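Local coordinates for protein membrane-anchored mycosin mycp1 (Mycobacterium thermoresistibile, PDB 4HVL) that probably cleaves proteins as a subtilisin-like serine endopeptidase, a membrane-anchored component of the type VII (ESX-1) secretion system, at residues A281-I286 with S312-Y317; V211-G216 with V246-Y251; S273-G278 with V352-G357. All coordinates share one frame; numbering follows the deposited sequence.

Contact 1: residues A281-I286 with S312-Y317; sequences APAENI and SFAAAY. With ZN (zinc ion), chain G; ACT (acetate ion), chain M; ACT (acetate ion), chain L.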
ATOM      1  N   ALA A 281       0.246   0.564 -11.049  1.00 15.25           N
ATOM      2  CA  ALA A 281      -0.513   1.788 -11.085  1.00 14.85           C
ATOM      3  C   ALA A 281       0.428   3.012 -10.907  1.00 15.10           C
ATOM      4  O   ALA A 281       1.610   2.844 -10.608  1.00 14.88           O
ATOM      5  CB  ALA A 281      -1.593   1.735 -10.012  1.00 14.42           C
ATOM      6  N   PRO A 282      -0.077   4.242 -11.148  1.00 14.94           N
ATOM      7  CA  PRO A 282       0.799   5.407 -11.091  1.00 15.19           C
ATOM      8  C   PRO A 282       1.472   5.568  -9.725  1.00 15.09           C
ATOM      9  O   PRO A 282       0.825   5.405  -8.686  1.00 14.21           O
ATOM     10  CB  PRO A 282      -0.155   6.550 -11.354  1.00 15.18           C
ATOM     11  CG  PRO A 282      -1.155   5.947 -12.281  1.00 15.43           C
ATOM     12  CD  PRO A 282      -1.404   4.610 -11.646  1.00 15.12           C
ATOM     13  N   ALA A 283       2.759   5.881  -9.757  1.00 16.14           N
ATOM     14  CA  ALA A 283       3.593   5.934  -8.553  1.00 16.77           C
ATOM     15  C   ALA A 283       4.608   7.091  -8.556  1.00 17.73           C
ATOM     16  O   ALA A 283       5.420   7.187  -7.636  1.00 18.00           O
ATOM     17  CB  ALA A 283       4.323   4.605  -8.419  1.00 17.32           C
ATOM     18  N   GLU A 284       4.560   7.961  -9.569  1.00 18.31           N
ATOM     19  CA  GLU A 284       5.513   9.064  -9.717  1.00 19.45           C
ATOM     20  C   GLU A 284       4.758  10.372  -9.983  1.00 19.17           C
ATOM     21  O   GLU A 284       3.660  10.366 -10.546  1.00 18.06           O
ATOM     22  CB  GLU A 284       6.466   8.808 -10.900  1.00 21.28           C
ATOM     23  CG  GLU A 284       7.275   7.526 -10.837  1.00 22.80           C
ATOM     24  CD  GLU A 284       8.022   7.249 -12.140  1.00 25.19           C
ATOM     25  OE1 GLU A 284       8.387   8.208 -12.866  1.00 27.46           O
ATOM     26  OE2 GLU A 284       8.226   6.067 -12.457  1.00 25.33           O
ATOM     27  N   ASN A 285       5.359  11.493  -9.570  1.00 19.89           N
ATOM     28  CA  ASN A 285       4.831  12.831  -9.887  1.00 19.82           C
ATOM     29  C   ASN A 285       3.363  12.926  -9.502  1.00 18.61           C
ATOM     30  O   ASN A 285       2.501  13.379 -10.278  1.00 17.88           O
ATOM     31  CB  ASN A 285       5.071  13.156 -11.371  1.00 21.16           C
ATOM     32  CG  ASN A 285       6.548  13.209 -11.734  1.00 23.15           C
ATOM     33  OD1 ASN A 285       7.048  12.380 -12.494  1.00 25.41           O
ATOM     34  ND2 ASN A 285       7.251  14.196 -11.206  1.00 23.91           N
ATOM     35  N   ILE A 286       3.100  12.491  -8.271  1.00 17.63           N
ATOM     36  CA  ILE A 286       1.750  12.346  -7.743  1.00 16.97           C
ATOM     37  C   ILE A 286       1.245  13.687  -7.155  1.00 16.98           C
ATOM     38  O   ILE A 286       2.015  14.485  -6.596  1.00 17.18           O
ATOM     39  CB  ILE A 286       1.705  11.204  -6.691  1.00 16.42           C
ATOM     40  CG1 ILE A 286       2.017   9.843  -7.331  1.00 16.38           C
ATOM     41  CG2 ILE A 286       0.375  11.140  -5.949  1.00 15.85           C
ATOM     42  CD1 ILE A 286       1.130   9.467  -8.495  1.00 16.23           C
ATOM     43  N   SER A 312       3.532   2.879  -2.527  1.00 16.42           N
ATOM     44  CA  SER A 312       2.354   3.090  -1.671  1.00 16.51           C
ATOM     45  C   SER A 312       1.224   3.799  -2.456  1.00 16.04           C
ATOM     46  O   SER A 312       0.058   3.464  -2.284  1.00 15.68           O
ATOM     47  CB  SER A 312       2.702   3.845  -0.370  1.00 17.26           C
ATOM     48  OG  SER A 312       3.492   5.012  -0.586  1.00 18.86           O
ATOM     49  N   PHE A 313       1.578   4.732  -3.347  1.00 15.88           N
ATOM     50  CA  PHE A 313       0.578   5.413  -4.176  1.00 15.90           C
ATOM     51  C   PHE A 313      -0.025   4.497  -5.238  1.00 15.06           C
ATOM     52  O   PHE A 313      -1.231   4.538  -5.465  1.00 14.92           O
ATOM     53  CB  PHE A 313       1.128   6.726  -4.763  1.00 16.39           C
ATOM     54  CG  PHE A 313       1.397   7.762  -3.712  1.00 17.14           C
ATOM     55  CD1 PHE A 313       0.340   8.478  -3.148  1.00 17.47           C
ATOM     56  CD2 PHE A 313       2.687   7.984  -3.232  1.00 17.25           C
ATOM     57  CE1 PHE A 313       0.556   9.402  -2.146  1.00 17.85           C
ATOM     58  CE2 PHE A 313       2.908   8.910  -2.218  1.00 18.01           C
ATOM     59  CZ  PHE A 313       1.840   9.615  -1.671  1.00 17.87           C
ATOM     60  N   ALA A 314       0.796   3.666  -5.872  1.00 15.07           N
ATOM     61  CA  ALA A 314       0.294   2.623  -6.751  1.00 15.11           C
ATOM     62  C   ALA A 314      -0.740   1.746  -6.028  1.00 15.11           C
ATOM     63  O   ALA A 314      -1.853   1.503  -6.536  1.00 15.42           O
ATOM     64  CB  ALA A 314       1.436   1.774  -7.277  1.00 15.86           C
ATOM     65  N   ALA A 315      -0.390   1.300  -4.826  1.00 14.82           N
ATOM     66  CA  ALA A 315      -1.312   0.493  -4.038  1.00 14.76           C
ATOM     67  C   ALA A 315      -2.584   1.244  -3.710  1.00 14.22           C
ATOM     68  O   ALA A 315      -3.654   0.654  -3.733  1.00 13.91           O
ATOM     69  CB  ALA A 315      -0.651  -0.020  -2.767  1.00 15.07           C
ATOM     70  N   ALA A 316      -2.458   2.542  -3.426  1.00 14.48           N
ATOM     71  CA  ALA A 316      -3.615   3.390  -3.119  1.00 14.59           C
ATOM     72  C   ALA A 316      -4.583   3.454  -4.291  1.00 14.58           C
ATOM     73  O   ALA A 316      -5.788   3.332  -4.084  1.00 14.57           O
ATOM     74  CB  ALA A 316      -3.190   4.795  -2.673  1.00 14.71           C
ATOM     75  N   TYR A 317      -4.088   3.635  -5.520  1.00 14.58           N
ATOM     76  CA  TYR A 317      -5.014   3.619  -6.684  1.00 15.03           C
ATOM     77  C   TYR A 317      -5.776   2.288  -6.800  1.00 14.85           C
ATOM     78  O   TYR A 317      -6.974   2.293  -7.059  1.00 14.97           O
ATOM     79  CB  TYR A 317      -4.319   3.928  -8.022  1.00 15.40           C
ATOM     80  CG  TYR A 317      -3.914   5.355  -8.145  1.00 16.10           C
ATOM     81  CD1 TYR A 317      -4.838   6.332  -8.413  1.00 16.70           C
ATOM     82  CD2 TYR A 317      -2.593   5.734  -7.981  1.00 16.92           C
ATOM     83  CE1 TYR A 317      -4.467   7.649  -8.495  1.00 17.43           C
ATOM     84  CE2 TYR A 317      -2.209   7.046  -8.083  1.00 17.32           C
ATOM     85  CZ  TYR A 317      -3.155   7.993  -8.336  1.00 17.49           C
ATOM     86  OH  TYR A 317      -2.765   9.294  -8.413  1.00 19.51           O
TER
HETATM   87 ZN    ZN G 506       5.454   5.758   0.120  0.56 17.00          ZN
HETATM   88  C   ACT M 512       5.973   3.417  -0.030  0.56 14.63           C
HETATM   89  O   ACT M 512       5.672   3.865   1.112  0.56 16.12           O
HETATM   90  OXT ACT M 512       5.923   4.136  -1.055  0.56 13.12           O
HETATM   91  CH3 ACT M 512       6.369   1.954  -0.095  0.56 14.34           C
HETATM   92  C   ACT L 511       4.829  17.247 -10.249  1.00 40.39           C
HETATM   93  O   ACT L 511       3.601  17.562 -10.290  1.00 42.50           O
HETATM   94  OXT ACT L 511       5.292  16.315  -9.524  1.00 33.70           O
HETATM   95  CH3 ACT L 511       5.768  18.029 -11.124  1.00 40.37           C
HETATM   96  O   HOH W   1       7.491   6.193   0.614  0.56 11.58           O
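Ile-286 covers one face of the Phe-313 ring with its CG2 methyl, a CH-pi contact 4.3 Å from the ring centroid and 26° off the ring normal. The Tyr-317 ring is met at its edge instead: Pro-282 O lies near the ring plane, 3.5 Å from Tyr-317 CE2, and Ile-286 CD1 reaches the same rim. Ile-286 therefore serves both aromatics, and its first torsion explains how: with CG2 anti to the backbone N, that methyl goes to the phenylalanine while the CG1 branch carries CD1 on to the tyrosine. Ala-314 CA makes a CA-H...O contact of 3.4 Å with Pro-282 O, and Ala-281 CB rests 4.1 Å from Ala-314 CB, small residues that let strand and helix approach. Leu-104 and Val-108 of helix 102-110 also touch Phe-313. At the start of the helix Ser-312 OG binds zinc at 2.2 Å together with His-101 NE2, a water and an acetate. Ser-312 N donates to that acetate's OXT, 3.1 Å away. Ser-312 and His-101 belong to the predicted charge relay, an arrangement consistent with the central helix of the subtilisin fold, which carries the predicted active-site serine at its start, here with zinc bound to it.

Contact 2: residues V211-G216 with V246-Y251; sequences VIAAAG and VSPAWY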
ATOM      1  N   VAL A 211      -7.225  -7.491   0.326  1.00 15.74           N
ATOM      2  CA  VAL A 211      -5.976  -6.908   0.819  1.00 15.33           C
ATOM      3  C   VAL A 211      -5.068  -6.519  -0.329  1.00 14.77           C
ATOM      4  O   VAL A 211      -4.743  -7.340  -1.143  1.00 15.16           O
ATOM      5  CB  VAL A 211      -5.211  -7.861   1.771  1.00 15.18           C
ATOM      6  CG1 VAL A 211      -3.987  -7.155   2.324  1.00 15.22           C
ATOM      7  CG2 VAL A 211      -6.111  -8.286   2.926  1.00 15.44           C
ATOM      8  N   ILE A 212      -4.645  -5.264  -0.357  1.00 14.85           N
ATOM      9  CA  ILE A 212      -3.761  -4.733  -1.397  1.00 14.76           C
ATOM     10  C   ILE A 212      -2.436  -4.336  -0.731  1.00 14.79           C
ATOM     11  O   ILE A 212      -2.437  -3.698   0.320  1.00 14.94           O
ATOM     12  CB  ILE A 212      -4.365  -3.497  -2.072  1.00 14.77           C
ATOM     13  CG1 ILE A 212      -5.780  -3.756  -2.607  1.00 15.15           C
ATOM     14  CG2 ILE A 212      -3.463  -3.008  -3.181  1.00 15.08           C
ATOM     15  CD1 ILE A 212      -5.937  -4.876  -3.631  1.00 15.05           C
ATOM     16  N   ALA A 213      -1.313  -4.720  -1.332  1.00 14.65           N
ATOM     17  CA  ALA A 213      -0.002  -4.391  -0.777  1.00 14.78           C
ATOM     18  C   ALA A 213       0.887  -3.649  -1.782  1.00 14.83           C
ATOM     19  O   ALA A 213       0.888  -3.953  -2.978  1.00 14.62           O
ATOM     20  CB  ALA A 213       0.717  -5.650  -0.307  1.00 14.95           C
ATOM     21  N   ALA A 214       1.672  -2.707  -1.273  1.00 14.70           N
ATOM     22  CA  ALA A 214       2.687  -2.036  -2.056  1.00 15.01           C
ATOM     23  C   ALA A 214       3.798  -3.011  -2.442  1.00 15.23           C
ATOM     24  O   ALA A 214       4.233  -3.826  -1.625  1.00 15.25           O
ATOM     25  CB  ALA A 214       3.273  -0.889  -1.244  1.00 15.47           C
ATOM     26  N   ALA A 215       4.278  -2.922  -3.669  1.00 15.34           N
ATOM     27  CA  ALA A 215       5.443  -3.719  -4.063  1.00 15.71           C
ATOM     28  C   ALA A 215       6.698  -3.368  -3.261  1.00 16.47           C
ATOM     29  O   ALA A 215       7.555  -4.231  -3.083  1.00 17.05           O
ATOM     30  CB  ALA A 215       5.724  -3.574  -5.555  1.00 15.99           C
ATOM     31  N   GLY A 216       6.781  -2.134  -2.753  1.00 16.78           N
ATOM     32  CA  GLY A 216       7.955  -1.646  -2.031  1.00 17.52           C
ATOM     33  C   GLY A 216       8.865  -0.849  -2.961  1.00 18.38           C
ATOM     34  O   GLY A 216       8.759  -0.948  -4.184  1.00 17.99           O
ATOM     35  N   VAL A 246      10.084  -9.227   0.098  1.00 16.32           N
ATOM     36  CA  VAL A 246       9.261  -8.073   0.484  1.00 15.83           C
ATOM     37  C   VAL A 246       7.962  -8.605   1.089  1.00 15.32           C
ATOM     38  O   VAL A 246       7.246  -9.411   0.454  1.00 14.66           O
ATOM     39  CB  VAL A 246       8.939  -7.168  -0.731  1.00 15.85           C
ATOM     40  CG1 VAL A 246       8.192  -5.918  -0.283  1.00 16.01           C
ATOM     41  CG2 VAL A 246      10.224  -6.775  -1.465  1.00 16.06           C
ATOM     42  N   SER A 247       7.660  -8.183   2.311  1.00 14.84           N
ATOM     43  CA  SER A 247       6.467  -8.666   3.026  1.00 15.23           C
ATOM     44  C   SER A 247       5.585  -7.489   3.438  1.00 15.17           C
ATOM     45  O   SER A 247       6.094  -6.485   3.911  1.00 15.41           O
ATOM     46  CB  SER A 247       6.856  -9.446   4.288  1.00 15.75           C
ATOM     47  OG  SER A 247       5.719 -10.037   4.920  1.00 16.31           O
ATOM     48  N   PRO A 248       4.257  -7.639   3.326  1.00 15.28           N
ATOM     49  CA  PRO A 248       3.494  -8.852   3.001  1.00 15.51           C
ATOM     50  C   PRO A 248       3.293  -9.059   1.487  1.00 15.35           C
ATOM     51  O   PRO A 248       2.510  -9.918   1.073  1.00 15.25           O
ATOM     52  CB  PRO A 248       2.160  -8.593   3.685  1.00 15.81           C
ATOM     53  CG  PRO A 248       1.987  -7.122   3.511  1.00 15.58           C
ATOM     54  CD  PRO A 248       3.360  -6.533   3.701  1.00 15.43           C
ATOM     55  N   ALA A 249       4.013  -8.283   0.676  1.00 15.37           N
ATOM     56  CA  ALA A 249       3.918  -8.392  -0.804  1.00 15.49           C
ATOM     57  C   ALA A 249       3.960  -9.834  -1.315  1.00 15.60           C
ATOM     58  O   ALA A 249       3.255 -10.176  -2.284  1.00 15.62           O
ATOM     59  CB  ALA A 249       5.038  -7.587  -1.462  1.00 15.49           C
ATOM     60  N   TRP A 250       4.812 -10.647  -0.681  1.00 15.90           N
ATOM     61  CA  TRP A 250       5.088 -12.002  -1.105  1.00 16.18           C
ATOM     62  C   TRP A 250       4.031 -13.024  -0.789  1.00 16.46           C
ATOM     63  O   TRP A 250       4.194 -14.172  -1.167  1.00 16.47           O
ATOM     64  CB  TRP A 250       6.459 -12.473  -0.592  1.00 16.61           C
ATOM     65  CG  TRP A 250       6.576 -12.917   0.855  1.00 17.20           C
ATOM     66  CD1 TRP A 250       5.973 -12.361   1.947  1.00 17.50           C
ATOM     67  CD2 TRP A 250       7.374 -13.994   1.355  1.00 17.80           C
ATOM     68  NE1 TRP A 250       6.333 -13.020   3.078  1.00 17.62           N
ATOM     69  CE2 TRP A 250       7.190 -14.033   2.753  1.00 17.84           C
ATOM     70  CE3 TRP A 250       8.206 -14.948   0.751  1.00 18.09           C
ATOM     71  CZ2 TRP A 250       7.814 -14.983   3.573  1.00 18.67           C
ATOM     72  CZ3 TRP A 250       8.836 -15.897   1.557  1.00 18.74           C
ATOM     73  CH2 TRP A 250       8.644 -15.906   2.958  1.00 19.28           C
ATOM     74  N   TYR A 251       2.961 -12.627  -0.103  1.00 16.89           N
ATOM     75  CA  TYR A 251       1.837 -13.518   0.172  1.00 17.90           C
ATOM     76  C   TYR A 251       0.857 -13.608  -1.003  1.00 18.33           C
ATOM     77  O   TYR A 251      -0.180 -14.228  -0.880  1.00 18.85           O
ATOM     78  CB  TYR A 251       1.103 -13.097   1.471  1.00 18.16           C
ATOM     79  CG  TYR A 251       1.915 -13.413   2.711  1.00 18.33           C
ATOM     80  CD1 TYR A 251       2.088 -14.727   3.125  1.00 19.01           C
ATOM     81  CD2 TYR A 251       2.552 -12.416   3.437  1.00 18.14           C
ATOM     82  CE1 TYR A 251       2.850 -15.034   4.237  1.00 19.39           C
ATOM     83  CE2 TYR A 251       3.319 -12.717   4.545  1.00 18.31           C
ATOM     84  CZ  TYR A 251       3.460 -14.030   4.942  1.00 19.14           C
ATOM     85  OH  TYR A 251       4.220 -14.359   6.048  1.00 19.34           O
TER
HETATM   86  O   HOH W   2       4.256  -5.182   0.838  1.00 16.28           O
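Ala-214 O takes a hydrogen bond of 2.8 Å from a water, and the same water accepts a weak one from Ala-249 N at 3.1 Å. This water is the polar link between the end of strand 210-214 and the turn after strand 244-247, whose backbones make no direct hydrogen bond to each other. Ala-249 also brings its methyl to the carbonyl, with CB 3.8 Å from Ala-214 O. One residue further on, the carbonyl of Ala-215 meets a hydrocarbon: Val-246 CG1 sits 3.3 Å from Ala-215 O. That branch is anti to the backbone N (chi1 -175°), which extends it across to the oxygen, while CG2 stays further back. At the other end of the contact Ala-213 CB faces Pro-248 CG at 4.3 Å and lies 4.2 Å from Ala-249 CA, a loose apolar touch. Pro-248 follows a cis peptide bond, and the chain then enters a short 3-10 segment, closed by Tyr-251 N to Pro-248 O; a separate bond of 3.0 Å runs from Trp-250 N back to Val-246 O. Trp-250 CD1 lies over one face of the Tyr-251 ring, 3.6 Å above its plane and offset toward the rim. Beyond the pair, Ser-247 OG and Tyr-251 OH both bond to Glu-193 OE1, and Ala-249 O accepts from Thr-257 OG1. On the strand side Ala-214 packs against Thr-311, just before the predicted active-site serine. Small side chains thus bring the two backbones close without pairing them as strands, and Ala-214 O and Ala-249 N are bridged by a water, weakly on the Ala-249 side, rather than bonded to each other.

Contact 3: residues S273-G278 with V352-G357; sequences SGPWVG and VDNYVG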
ATOM      1  N   SER A 273      10.773  -5.420  -7.767  1.00 18.46           N
ATOM      2  CA  SER A 273      10.247  -6.495  -8.583  1.00 18.21           C
ATOM      3  C   SER A 273      10.264  -7.786  -7.801  1.00 17.91           C
ATOM      4  O   SER A 273      11.120  -7.992  -6.920  1.00 17.75           O
ATOM      5  CB  SER A 273      11.104  -6.687  -9.861  1.00 19.08           C
ATOM      6  OG  SER A 273      12.358  -7.288  -9.553  1.00 19.12           O
ATOM      7  N   GLY A 274       9.358  -8.685  -8.166  1.00 17.63           N
ATOM      8  CA  GLY A 274       9.438 -10.053  -7.705  1.00 17.88           C
ATOM      9  C   GLY A 274       8.382 -10.978  -8.284  1.00 17.92           C
ATOM     10  O   GLY A 274       7.447 -10.518  -8.967  1.00 17.45           O
ATOM     11  N   PRO A 275       8.495 -12.283  -7.970  1.00 17.54           N
ATOM     12  CA  PRO A 275       7.533 -13.252  -8.490  1.00 17.94           C
ATOM     13  C   PRO A 275       6.089 -13.030  -8.017  1.00 17.21           C
ATOM     14  O   PRO A 275       5.177 -13.634  -8.572  1.00 17.37           O
ATOM     15  CB  PRO A 275       8.078 -14.602  -7.998  1.00 18.40           C
ATOM     16  CG  PRO A 275       8.893 -14.291  -6.799  1.00 18.31           C
ATOM     17  CD  PRO A 275       9.436 -12.889  -7.005  1.00 18.19           C
ATOM     18  N   TRP A 276       5.901 -12.131  -7.044  1.00 16.31           N
ATOM     19  CA  TRP A 276       4.613 -11.918  -6.365  1.00 15.79           C
ATOM     20  C   TRP A 276       3.863 -10.672  -6.838  1.00 15.59           C
ATOM     21  O   TRP A 276       2.723 -10.464  -6.467  1.00 15.39           O
ATOM     22  CB  TRP A 276       4.840 -11.827  -4.839  1.00 15.20           C
ATOM     23  CG  TRP A 276       6.036 -10.948  -4.518  1.00 14.64           C
ATOM     24  CD1 TRP A 276       6.113  -9.598  -4.668  1.00 14.28           C
ATOM     25  CD2 TRP A 276       7.335 -11.379  -4.089  1.00 14.56           C
ATOM     26  NE1 TRP A 276       7.349  -9.153  -4.338  1.00 14.17           N
ATOM     27  CE2 TRP A 276       8.127 -10.219  -3.962  1.00 14.31           C
ATOM     28  CE3 TRP A 276       7.882 -12.616  -3.764  1.00 14.98           C
ATOM     29  CZ2 TRP A 276       9.453 -10.254  -3.540  1.00 14.57           C
ATOM     30  CZ3 TRP A 276       9.203 -12.665  -3.325  1.00 15.28           C
ATOM     31  CH2 TRP A 276       9.979 -11.476  -3.215  1.00 15.14           C
ATOM     32  N   VAL A 277       4.490  -9.840  -7.661  1.00 15.94           N
ATOM     33  CA  VAL A 277       3.833  -8.613  -8.138  1.00 15.70           C
ATOM     34  C   VAL A 277       2.691  -9.014  -9.099  1.00 16.01           C
ATOM     35  O   VAL A 277       2.903  -9.835  -9.987  1.00 16.48           O
ATOM     36  CB  VAL A 277       4.848  -7.676  -8.839  1.00 15.89           C
ATOM     37  CG1 VAL A 277       4.162  -6.420  -9.380  1.00 16.35           C
ATOM     38  CG2 VAL A 277       5.971  -7.308  -7.897  1.00 15.76           C
ATOM     39  N   GLY A 278       1.497  -8.449  -8.897  1.00 20.06           N
ATOM     40  CA  GLY A 278       0.282  -8.807  -9.653  1.00 19.55           C
ATOM     41  C   GLY A 278      -0.252  -7.731 -10.594  1.00 18.82           C
ATOM     42  O   GLY A 278      -0.958  -8.026 -11.555  1.00 18.86           O
ATOM     43  N   VAL A 352       2.941 -11.385 -18.491  1.00 23.74           N
ATOM     44  CA  VAL A 352       3.071 -11.088 -17.063  1.00 23.52           C
ATOM     45  C   VAL A 352       4.560 -10.889 -16.824  1.00 23.53           C
ATOM     46  O   VAL A 352       5.388 -11.561 -17.445  1.00 23.94           O
ATOM     47  CB  VAL A 352       2.529 -12.244 -16.181  1.00 24.86           C
ATOM     48  CG1 VAL A 352       2.955 -12.098 -14.726  1.00 24.87           C
ATOM     49  CG2 VAL A 352       1.009 -12.342 -16.280  1.00 25.11           C
ATOM     50  N   ASP A 353       4.914  -9.951 -15.949  1.00 22.53           N
ATOM     51  CA  ASP A 353       6.297  -9.838 -15.536  1.00 22.16           C
ATOM     52  C   ASP A 353       6.415  -9.431 -14.069  1.00 21.61           C
ATOM     53  O   ASP A 353       5.417  -9.159 -13.396  1.00 21.04           O
ATOM     54  CB  ASP A 353       7.082  -8.934 -16.496  1.00 22.56           C
ATOM     55  CG  ASP A 353       6.698  -7.479 -16.401  1.00 22.81           C
ATOM     56  OD1 ASP A 353       6.429  -6.980 -15.284  1.00 22.70           O
ATOM     57  OD2 ASP A 353       6.708  -6.811 -17.455  1.00 23.18           O
ATOM     58  N   ASN A 354       7.645  -9.422 -13.583  1.00 20.54           N
ATOM     59  CA  ASN A 354       7.916  -9.183 -12.169  1.00 20.23           C
ATOM     60  C   ASN A 354       7.889  -7.706 -11.758  1.00 19.99           C
ATOM     61  O   ASN A 354       7.975  -7.394 -10.581  1.00 19.60           O
ATOM     62  CB  ASN A 354       9.246  -9.852 -11.784  1.00 20.85           C
ATOM     63  CG  ASN A 354       9.106 -11.357 -11.590  1.00 21.66           C
ATOM     64  OD1 ASN A 354       8.112 -11.953 -12.002  1.00 21.29           O
ATOM     65  ND2 ASN A 354      10.103 -11.980 -10.935  1.00 22.71           N
ATOM     66  N   TYR A 355       7.748  -6.804 -12.733  1.00 20.57           N
ATOM     67  CA  TYR A 355       7.756  -5.376 -12.450  1.00 21.66           C
ATOM     68  C   TYR A 355       6.328  -4.862 -12.284  1.00 20.41           C
ATOM     69  O   TYR A 355       6.025  -4.128 -11.327  1.00 20.74           O
ATOM     70  CB  TYR A 355       8.529  -4.633 -13.544  1.00 23.65           C
ATOM     71  CG  TYR A 355       9.888  -5.247 -13.735  1.00 26.23           C
ATOM     72  CD1 TYR A 355      10.938  -4.890 -12.928  1.00 28.21           C
ATOM     73  CD2 TYR A 355      10.101  -6.239 -14.697  1.00 28.31           C
ATOM     74  CE1 TYR A 355      12.186  -5.483 -13.056  1.00 30.03           C
ATOM     75  CE2 TYR A 355      11.346  -6.844 -14.846  1.00 30.42           C
ATOM     76  CZ  TYR A 355      12.386  -6.457 -14.014  1.00 31.07           C
ATOM     77  OH  TYR A 355      13.633  -7.039 -14.149  1.00 34.52           O
ATOM     78  N   VAL A 356       5.450  -5.294 -13.189  1.00 19.23           N
ATOM     79  CA  VAL A 356       4.064  -4.842 -13.223  1.00 18.51           C
ATOM     80  C   VAL A 356       3.048  -5.973 -13.079  1.00 17.96           C
ATOM     81  O   VAL A 356       1.851  -5.716 -13.039  1.00 18.18           O
ATOM     82  CB  VAL A 356       3.757  -4.022 -14.505  1.00 18.81           C
ATOM     83  CG1 VAL A 356       4.606  -2.760 -14.529  1.00 20.21           C
ATOM     84  CG2 VAL A 356       3.944  -4.850 -15.783  1.00 19.60           C
ATOM     85  N   GLY A 357       3.512  -7.215 -12.968  1.00 18.26           N
ATOM     86  CA  GLY A 357       2.609  -8.348 -12.887  1.00 18.70           C
ATOM     87  C   GLY A 357       1.784  -8.443 -14.153  1.00 19.08           C
ATOM     88  O   GLY A 357       2.345  -8.470 -15.250  1.00 18.95           O
TER
HETATM   89  O   HOH W   3      12.368 -10.052 -10.219  1.00 19.04           O
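Gly-274 N donates to Asn-354 O across 3.1 Å, with an N-H...O angle of 148° and the donor tilted 21° from the carbonyl plane. The same oxygen is approached by Ser-273 CA at 3.2 Å, a CA-H...O contact, and by the CG2 methyl of Val-277. The other methyl of that valine, CG1, is anti to the backbone N (chi1 178°) and touches Tyr-355 O at 3.5 Å, so the two branches straddle successive carbonyls of the loop. The amide of Asn-354 lies against the Gly-274 to Pro-275 peptide, its ND2 3.3 Å from Gly-274 C. Its stronger polar partner is Arg-237 O, to which ND2 donates; a water that accepts from ND2 also donates to Ser-273 OG. Ser-273 CB meets the Tyr-355 ring obliquely, 3.6 Å from CD1. Further along, Gly-357 CA comes within 3.3 Å of Val-277 O, an approach open to a residue that has no CB in the way.

In the second shell Asp-353 shapes the loop that offers these carbonyls. Its OD1 accepts from Val-356 N, nearly along its C-O axis at 2.9 Å, and from Tyr-355 N above the carboxylate plane, giving an Asx turn within an Asx motif. In the other segment, Gly-274 to Val-277 form a type I beta turn. Arg-237 NH2 bonds to Val-277 O as well. The loop between helices 334-343 and 363-368 is thus fastened to the turn leading into strand 277-282, an outermost strand of the parallel sheet, next to strand 256-261.

In the fold
Contacts 1 and 3 share strand 277-282, an outermost strand of the seven-stranded parallel sheet: contact 3 sits at its start and contact 1 at its end, their centres about 16 Å apart. Contact 2 lies on strand 210-214, two strands in, with strand 256-261 between. It comes first and closes before the others open, while contact 1 falls entirely between the two segments of contact 3. Contacts 1 and 2 meet where Ala-315 of helix 311-328 packs on Ala-214; contacts 2 and 3 meet through Trp-250 and Trp-276, their centres about 11 Å apart. Contacts 1 and 2 pack helix 311-328, with its predicted catalytic serine, on the sheet; contact 3 fastens a loop to its edge.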